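Probable transcriptional regulator (Rhodococcus jostii, PDB 3ON2) is of unknown detailed function but probably acts as a TetR-family transcription factor that binds regulatory DNA. Local coordinates at residues L59-A64 / Y112-A117; S66-L71 / V125-A130; A168-A171 / M175-G178. One frame throughout, in Å; residues are numbered along the deposited sequence.

The three contacts illustrate how a TetR-type, all-helical chain is joined at different levels. Contacts 1 and 2 share helix 56-81, which turns first to helix 105-115 and then to helix 122-144. Their centres lie about 10 Å apart and their segments alternate along the chain. They also touch directly, Lys115 CD approaching Phe68 CZ at 3.6 Å. In this family the corresponding helix connects the DNA-binding head to the ligand-binding body, so the pair is placed where, as in relatives, a signal might pass between them. Contact 3 comes later in sequence, its centre about 25 Å from those of the others, and closes the end of helix 153-172 at the surface.

Contact 1: residues L59-A64 / Y112-A117; sequences LLDALA and YGNKHA
Asn114, the last residue but one of helix 105-115, reaches across to Asp61 and Ala64 of helix 56-81, the helix that in TetR-type regulators leads from the helix-turn-helix head into the C-terminal body. Following 112-117 from its start, Tyr112 faces away from 59-64, and its hydroxyl is hydrogen-bonded to that of Tyr97; it belongs to the pocket occupied by the bound polyether. Asn114 then carries the whole contact. With CG anti to the backbone N (chi1 178°), its amide is laid toward helix 56-81. Ala64 CB packs 3.8 Å from Asn114 CG and is equally near the CB and OD1 of that side chain, so the methyl lies over the flat face of the amide. Asn114 ND2 donates to Asp61 OD1 at 2.9 Å in an almost straight bond (175°). The acceptor lies in the amide plane and is met nearly along its own C-O axis, while carboxylate and amide stand 82° apart. Gln57 NE2 also donates to this oxygen, which probably favours a charged carboxylate. The amide carbonyl is used as well: one water donates to both Asn114 OD1 and Asp61 OD1, at 2.7 Å from each oxygen. An alanine at Asn114 is likely to leave Asp61 short of one donor and open a gap beside the Ala64 methyl. Beyond Asn114, the chain of Lys115 leads away toward helix 122-144, and His116 leaves helical geometry; Ala117 N still reaches back to Asn114 O, at 3.1 Å.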
loop_
_atom_site.group_PDB
_atom_site.type_symbol
_atom_site.label_atom_id
_atom_site.label_comp_id
_atom_site.label_asym_id
_atom_site.label_seq_id
_atom_site.Cartn_x
_atom_site.Cartn_y
_atom_site.Cartn_z
ATOM N N LEU A 59 -11.329 -2.431 14.329
ATOM C CA LEU A 59 -11.673 -2.442 12.902
ATOM C C LEU A 59 -10.679 -1.647 12.020
ATOM O O LEU A 59 -10.212 -2.142 10.954
ATOM C CB LEU A 59 -13.098 -1.911 12.692
ATOM C CG LEU A 59 -13.518 -1.782 11.223
ATOM C CD1 LEU A 59 -13.600 -3.166 10.588
ATOM C CD2 LEU A 59 -14.872 -1.069 11.142
ATOM N N LEU A 60 -10.347 -0.431 12.455
ATOM C CA LEU A 60 -9.456 0.431 11.657
ATOM C C LEU A 60 -8.050 -0.153 11.577
ATOM O O LEU A 60 -7.411 -0.090 10.514
ATOM C CB LEU A 60 -9.393 1.861 12.196
ATOM C CG LEU A 60 -10.696 2.630 12.320
ATOM C CD1 LEU A 60 -10.480 3.947 13.039
ATOM C CD2 LEU A 60 -11.314 2.846 10.916
ATOM N N ASP A 61 -7.576 -0.701 12.706
ATOM C CA ASP A 61 -6.268 -1.354 12.774
ATOM C C ASP A 61 -6.232 -2.549 11.801
ATOM O O ASP A 61 -5.230 -2.755 11.118
ATOM C CB ASP A 61 -5.971 -1.845 14.199
ATOM C CG ASP A 61 -5.673 -0.699 15.199
ATOM O OD1 ASP A 61 -5.544 0.491 14.791
ATOM O OD2 ASP A 61 -5.539 -1.011 16.414
ATOM N N ALA A 62 -7.322 -3.325 11.762
ATOM C CA ALA A 62 -7.460 -4.472 10.856
ATOM C C ALA A 62 -7.446 -4.060 9.382
ATOM O O ALA A 62 -6.780 -4.709 8.583
ATOM C CB ALA A 62 -8.719 -5.289 11.177
ATOM N N LEU A 63 -8.159 -2.987 9.036
ATOM C CA LEU A 63 -8.153 -2.436 7.673
ATOM C C LEU A 63 -6.772 -1.956 7.253
ATOM O O LEU A 63 -6.287 -2.265 6.154
ATOM C CB LEU A 63 -9.112 -1.247 7.592
ATOM C CG LEU A 63 -10.586 -1.588 7.419
ATOM C CD1 LEU A 63 -11.466 -0.349 7.694
ATOM C CD2 LEU A 63 -10.818 -2.116 6.002
ATOM N N ALA A 64 -6.128 -1.230 8.163
ATOM C CA ALA A 64 -4.773 -0.714 7.935
ATOM C C ALA A 64 -3.776 -1.866 7.755
ATOM O O ALA A 64 -2.959 -1.848 6.830
ATOM C CB ALA A 64 -4.360 0.188 9.090
ATOM N N TYR A 112 -1.492 4.875 6.171
ATOM C CA TYR A 112 -0.456 5.793 6.628
ATOM C C TYR A 112 -0.824 6.596 7.884
ATOM O O TYR A 112 0.020 6.794 8.745
ATOM C CB TYR A 112 -0.019 6.717 5.485
ATOM C CG TYR A 112 0.621 5.988 4.322
ATOM C CD1 TYR A 112 1.285 4.798 4.511
ATOM C CD2 TYR A 112 0.572 6.509 3.035
ATOM C CE1 TYR A 112 1.877 4.139 3.450
ATOM C CE2 TYR A 112 1.164 5.868 1.981
ATOM C CZ TYR A 112 1.808 4.671 2.186
ATOM O OH TYR A 112 2.402 4.008 1.130
ATOM N N GLY A 113 -2.080 7.023 7.989
ATOM C CA GLY A 113 -2.562 7.785 9.141
ATOM C C GLY A 113 -2.564 6.929 10.394
ATOM O O GLY A 113 -2.235 7.403 11.478
ATOM N N ASN A 114 -2.923 5.662 10.232
ATOM C CA ASN A 114 -3.064 4.741 11.348
ATOM C C ASN A 114 -1.675 4.341 11.833
ATOM O O ASN A 114 -1.381 4.432 13.031
ATOM C CB ASN A 114 -3.904 3.520 10.926
ATOM C CG ASN A 114 -4.059 2.501 12.034
ATOM O OD1 ASN A 114 -3.144 1.743 12.318
ATOM N ND2 ASN A 114 -5.227 2.473 12.657
ATOM N N LYS A 115 -0.827 3.932 10.884
ATOM C CA LYS A 115 0.539 3.488 11.159
ATOM C C LYS A 115 1.356 4.496 11.957
ATOM O O LYS A 115 2.184 4.096 12.789
ATOM C CB LYS A 115 1.285 3.157 9.869
ATOM C CG LYS A 115 2.642 2.507 10.100
ATOM C CD LYS A 115 3.385 2.248 8.797
ATOM C CE LYS A 115 4.786 1.714 9.041
ATOM N NZ LYS A 115 5.597 2.716 9.777
ATOM N N HIS A 116 1.154 5.790 11.695
ATOM C CA HIS A 116 1.935 6.821 12.389
ATOM C C HIS A 116 1.157 7.618 13.445
ATOM O O HIS A 116 1.618 8.678 13.881
ATOM C CB HIS A 116 2.615 7.749 11.380
ATOM C CG HIS A 116 3.480 7.025 10.402
ATOM N ND1 HIS A 116 4.799 6.722 10.656
ATOM C CD2 HIS A 116 3.204 6.515 9.178
ATOM C CE1 HIS A 116 5.302 6.058 9.629
ATOM N NE2 HIS A 116 4.353 5.919 8.718
ATOM N N ALA A 117 -0.008 7.122 13.867
ATOM C CA ALA A 117 -0.729 7.755 14.979
ATOM C C ALA A 117 -0.051 7.358 16.296
ATOM O O ALA A 117 0.546 6.265 16.382
ATOM C CB ALA A 117 -2.200 7.346 15.001
HETATM O O HOH W 1 -2.978 1.255 14.973
#

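Contact 2: residues S66-L71 / V125-A130; sequences SGFLRL and VEAGHA
Phe68 and Gly128 meet through a CH-pi contact: Gly128 CA sits over one face of the ring, 3.6 Å from its centroid and displaced toward the rim on the side of CD1. With Phe68 CG beside its own backbone N (chi1 -78°), the ring is held with that face to the glycine, and a side chain on Gly128 would come tight against it. Apolar contacts continue the seam, with Phe68 CB 3.7 Å from Ala127 CB and the Leu69 CD2 methyl more loosely against the same alanine. In this TetR-like body the small residues Gly128 and Ala127 probably allow the close approach: the axes of segments 66-71 and 125-130 come within 8.3 Å at an angle of 19°. Phe68 is also a wall of the pocket, its side chain about 3 Å from a bound polyether that probably came from the crystallisation liquor. No direct hydrogen bond crosses the contact, but a water gives Ala127 O a bond of 2.9 Å and Phe68 O a weak one. Within helix 56-81, Arg70 NE makes long, bent bonds to Ser66 OG (3.2 Å) and to Ser66 O, the latter from above the carbonyl plane. Arg70 NH2 forms a salt bridge with Glu22 of helix 13-28.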
loop_
_atom_site.group_PDB
_atom_site.type_symbol
_atom_site.label_atom_id
_atom_site.label_comp_id
_atom_site.label_asym_id
_atom_site.label_seq_id
_atom_site.Cartn_x
_atom_site.Cartn_y
_atom_site.Cartn_z
ATOM N N SER A 66 -4.407 -5.029 6.885
ATOM C CA SER A 66 -4.778 -5.671 5.637
ATOM C C SER A 66 -4.298 -4.887 4.403
ATOM O O SER A 66 -3.893 -5.493 3.393
ATOM C CB SER A 66 -6.294 -5.811 5.571
ATOM O OG SER A 66 -6.663 -6.334 4.312
ATOM N N GLY A 67 -4.381 -3.560 4.479
ATOM C CA GLY A 67 -3.884 -2.692 3.420
ATOM C C GLY A 67 -2.394 -2.855 3.151
ATOM O O GLY A 67 -1.968 -2.979 2.008
ATOM N N PHE A 68 -1.593 -2.854 4.206
ATOM C CA PHE A 68 -0.169 -3.081 4.051
ATOM C C PHE A 68 0.130 -4.471 3.539
ATOM O O PHE A 68 0.951 -4.631 2.635
ATOM C CB PHE A 68 0.597 -2.797 5.344
ATOM C CG PHE A 68 0.820 -1.344 5.591
ATOM C CD1 PHE A 68 1.689 -0.607 4.774
ATOM C CD2 PHE A 68 0.146 -0.706 6.629
ATOM C CE1 PHE A 68 1.892 0.731 5.000
ATOM C CE2 PHE A 68 0.325 0.639 6.869
ATOM C CZ PHE A 68 1.202 1.364 6.065
ATOM N N LEU A 69 -0.550 -5.481 4.087
ATOM C CA LEU A 69 -0.330 -6.867 3.627
ATOM C C LEU A 69 -0.569 -6.979 2.122
ATOM O O LEU A 69 0.230 -7.596 1.377
ATOM C CB LEU A 69 -1.231 -7.837 4.404
ATOM C CG LEU A 69 -0.779 -8.042 5.854
ATOM C CD1 LEU A 69 -1.775 -8.931 6.595
ATOM C CD2 LEU A 69 0.625 -8.639 5.945
ATOM N N ARG A 70 -1.643 -6.347 1.665
ATOM C CA ARG A 70 -2.007 -6.341 0.249
ATOM C C ARG A 70 -1.057 -5.518 -0.610
ATOM O O ARG A 70 -0.787 -5.889 -1.761
ATOM C CB ARG A 70 -3.456 -5.881 0.060
ATOM C CG ARG A 70 -4.458 -6.927 0.546
ATOM C CD ARG A 70 -5.847 -6.482 0.195
ATOM N NE ARG A 70 -6.372 -5.651 1.246
ATOM C CZ ARG A 70 -7.288 -4.709 1.059
ATOM N NH1 ARG A 70 -7.741 -4.434 -0.171
ATOM N NH2 ARG A 70 -7.719 -4.021 2.105
ATOM N N LEU A 71 -0.549 -4.415 -0.062
ATOM C CA LEU A 71 0.450 -3.621 -0.784
ATOM C C LEU A 71 1.739 -4.420 -0.962
ATOM O O LEU A 71 2.322 -4.434 -2.055
ATOM C CB LEU A 71 0.746 -2.290 -0.067
ATOM C CG LEU A 71 1.936 -1.458 -0.597
ATOM C CD1 LEU A 71 1.781 -1.053 -2.106
ATOM C CD2 LEU A 71 2.117 -0.221 0.276
ATOM N N VAL A 125 2.225 -1.509 12.478
ATOM C CA VAL A 125 3.612 -1.052 12.324
ATOM C C VAL A 125 4.453 -2.108 11.590
ATOM O O VAL A 125 5.161 -1.770 10.638
ATOM C CB VAL A 125 4.272 -0.667 13.682
ATOM C CG1 VAL A 125 5.749 -0.303 13.487
ATOM C CG2 VAL A 125 3.523 0.489 14.345
ATOM N N GLU A 126 4.349 -3.375 12.014
ATOM C CA GLU A 126 5.124 -4.490 11.404
ATOM C C GLU A 126 4.777 -4.753 9.936
ATOM O O GLU A 126 5.660 -5.014 9.113
ATOM C CB GLU A 126 4.934 -5.789 12.198
ATOM C CG GLU A 126 5.698 -5.830 13.531
ATOM C CD GLU A 126 5.330 -7.036 14.401
ATOM O OE1 GLU A 126 4.774 -8.022 13.846
ATOM O OE2 GLU A 126 5.599 -6.997 15.634
ATOM N N ALA A 127 3.482 -4.714 9.628
ATOM C CA ALA A 127 2.998 -4.860 8.258
ATOM C C ALA A 127 3.544 -3.741 7.345
ATOM O O ALA A 127 3.967 -4.020 6.224
ATOM C CB ALA A 127 1.463 -4.885 8.244
ATOM N N GLY A 128 3.539 -2.494 7.832
ATOM C CA GLY A 128 4.071 -1.337 7.086
ATOM C C GLY A 128 5.572 -1.454 6.821
ATOM O O GLY A 128 6.073 -1.144 5.705
ATOM N N HIS A 129 6.304 -1.923 7.827
ATOM C CA HIS A 129 7.744 -2.139 7.684
ATOM C C HIS A 129 8.083 -3.238 6.675
ATOM O O HIS A 129 9.131 -3.181 6.035
ATOM C CB HIS A 129 8.399 -2.396 9.049
ATOM C CG HIS A 129 8.424 -1.188 9.933
ATOM N ND1 HIS A 129 9.243 -1.086 11.038
ATOM C CD2 HIS A 129 7.749 -0.016 9.854
ATOM C CE1 HIS A 129 9.054 0.086 11.618
ATOM N NE2 HIS A 129 8.156 0.757 10.916
ATOM N N ALA A 130 7.191 -4.213 6.506
ATOM C CA ALA A 130 7.408 -5.278 5.504
ATOM C C ALA A 130 7.432 -4.794 4.052
ATOM O O ALA A 130 8.261 -5.259 3.259
ATOM C CB ALA A 130 6.362 -6.413 5.675
HETATM O O HOH W 2 3.153 -6.323 4.738
#

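Contact 3: residues A168-A171 / M175-G178; sequences ATLA and MLDG
Leu176 fits its forked end against the last turn of helix 153-172, straddling the backbone at Ala171. One prong, Leu176 CD2, presses on Leu170 CB at 3.7 Å; the other, Leu176 CD1, rests 3.9 Å from Ala171 CB. Between the prongs, Leu176 CG comes over the Ala171 backbone, near its N and CA. This depends on chi1 of -66°, which sets Leu176 CG anti to its carbonyl carbon and swings the isobutyl group back toward the helix. Ala171 in turn also touches Leu102 of helix 86-103, so it is met by the loop residue Leu176 and by a second helix.

A second bump comes from Met175, deposited as selenomethionine. In the conformer given, its chain crosses that of Leu170 at about a right angle, with Met175 CB 4.1 Å from Leu170 CD2. The terminal methyl, CE, also meets that carbon, at 3.8 Å, but two conformers were deposited, and both the crossing and this touch are doubtful in detail. Leu170 is thus met at its root by Leu176 and at its branch by Met175.

A backbone bond ties Leu170 and Met175 as well: Met175 N donates to Leu170 O at 2.8 Å, with an angle of 169° at the hydrogen. A bond from a residue five places on, paired with apolar contact between the same two residues, is consistent with a Schellman motif ending the helix. No other hydrogen bond joins the segments and the close side-chain contacts are apolar, so the turn is probably set by this backbone bond, with the apolar side chains partly covering it.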
loop_
_atom_site.group_PDB
_atom_site.type_symbol
_atom_site.label_atom_id
_atom_site.label_comp_id
_atom_site.label_asym_id
_atom_site.label_seq_id
_atom_site.Cartn_x
_atom_site.Cartn_y
_atom_site.Cartn_z
ATOM N N ALA A 168 1.959 9.767 -6.962
ATOM C CA ALA A 168 0.591 9.352 -6.620
ATOM C C ALA A 168 -0.212 10.498 -5.952
ATOM O O ALA A 168 -1.401 10.705 -6.252
ATOM C CB ALA A 168 0.610 8.090 -5.741
ATOM N N THR A 169 0.454 11.254 -5.076
ATOM C CA THR A 169 -0.141 12.406 -4.410
ATOM C C THR A 169 -0.532 13.514 -5.424
ATOM O O THR A 169 -1.673 14.048 -5.388
ATOM C CB THR A 169 0.808 12.948 -3.308
ATOM O OG1 THR A 169 1.053 11.917 -2.344
ATOM C CG2 THR A 169 0.201 14.167 -2.600
ATOM N N LEU A 170 0.369 13.819 -6.360
ATOM C CA LEU A 170 0.069 14.802 -7.396
ATOM C C LEU A 170 -1.109 14.330 -8.242
ATOM O O LEU A 170 -1.998 15.130 -8.580
ATOM C CB LEU A 170 1.293 15.099 -8.306
ATOM C CG LEU A 170 2.529 15.820 -7.715
ATOM C CD1 LEU A 170 3.468 16.423 -8.795
ATOM C CD2 LEU A 170 2.121 16.910 -6.742
ATOM N N ALA A 171 -1.114 13.045 -8.580
ATOM C CA ALA A 171 -2.152 12.487 -9.433
ATOM C C ALA A 171 -3.501 12.564 -8.717
ATOM O O ALA A 171 -4.488 13.054 -9.284
ATOM C CB ALA A 171 -1.794 11.036 -9.871
HETATM N N MSE A 175 -2.774 17.450 -9.972
HETATM C CA MSE A 175 -1.650 18.368 -10.184
HETATM C C MSE A 175 -0.627 17.932 -11.231
HETATM O O MSE A 175 0.501 18.442 -11.262
HETATM C CB MSE A 175 -0.944 18.657 -8.863
HETATM C CG MSE A 175 -1.736 19.583 -7.989
HETATM SE SE MSE A 175 -0.844 20.036 -6.334
HETATM C CE MSE A 175 -1.067 18.347 -5.359
ATOM N N LEU A 176 -1.018 16.997 -12.090
ATOM C CA LEU A 176 -0.138 16.558 -13.179
ATOM C C LEU A 176 -0.330 17.395 -14.435
ATOM O O LEU A 176 0.437 17.273 -15.383
ATOM C CB LEU A 176 -0.324 15.074 -13.496
ATOM C CG LEU A 176 0.092 14.083 -12.412
ATOM C CD1 LEU A 176 -0.069 12.654 -12.939
ATOM C CD2 LEU A 176 1.528 14.323 -11.934
ATOM N N ASP A 177 -1.369 18.230 -14.421
ATOM C CA ASP A 177 -1.715 19.132 -15.522
ATOM C C ASP A 177 -1.731 18.461 -16.887
ATOM O O ASP A 177 -1.112 18.949 -17.825
ATOM C CB ASP A 177 -0.779 20.342 -15.532
ATOM C CG ASP A 177 -1.389 21.549 -16.256
ATOM O OD1 ASP A 177 -2.617 21.519 -16.556
ATOM O OD2 ASP A 177 -0.642 22.526 -16.536
ATOM N N GLY A 178 -2.419 17.330 -16.987
ATOM C CA GLY A 178 -2.515 16.599 -18.245
ATOM C C GLY A 178 -1.387 15.634 -18.615
ATOM O O GLY A 178 -1.500 14.936 -19.628
#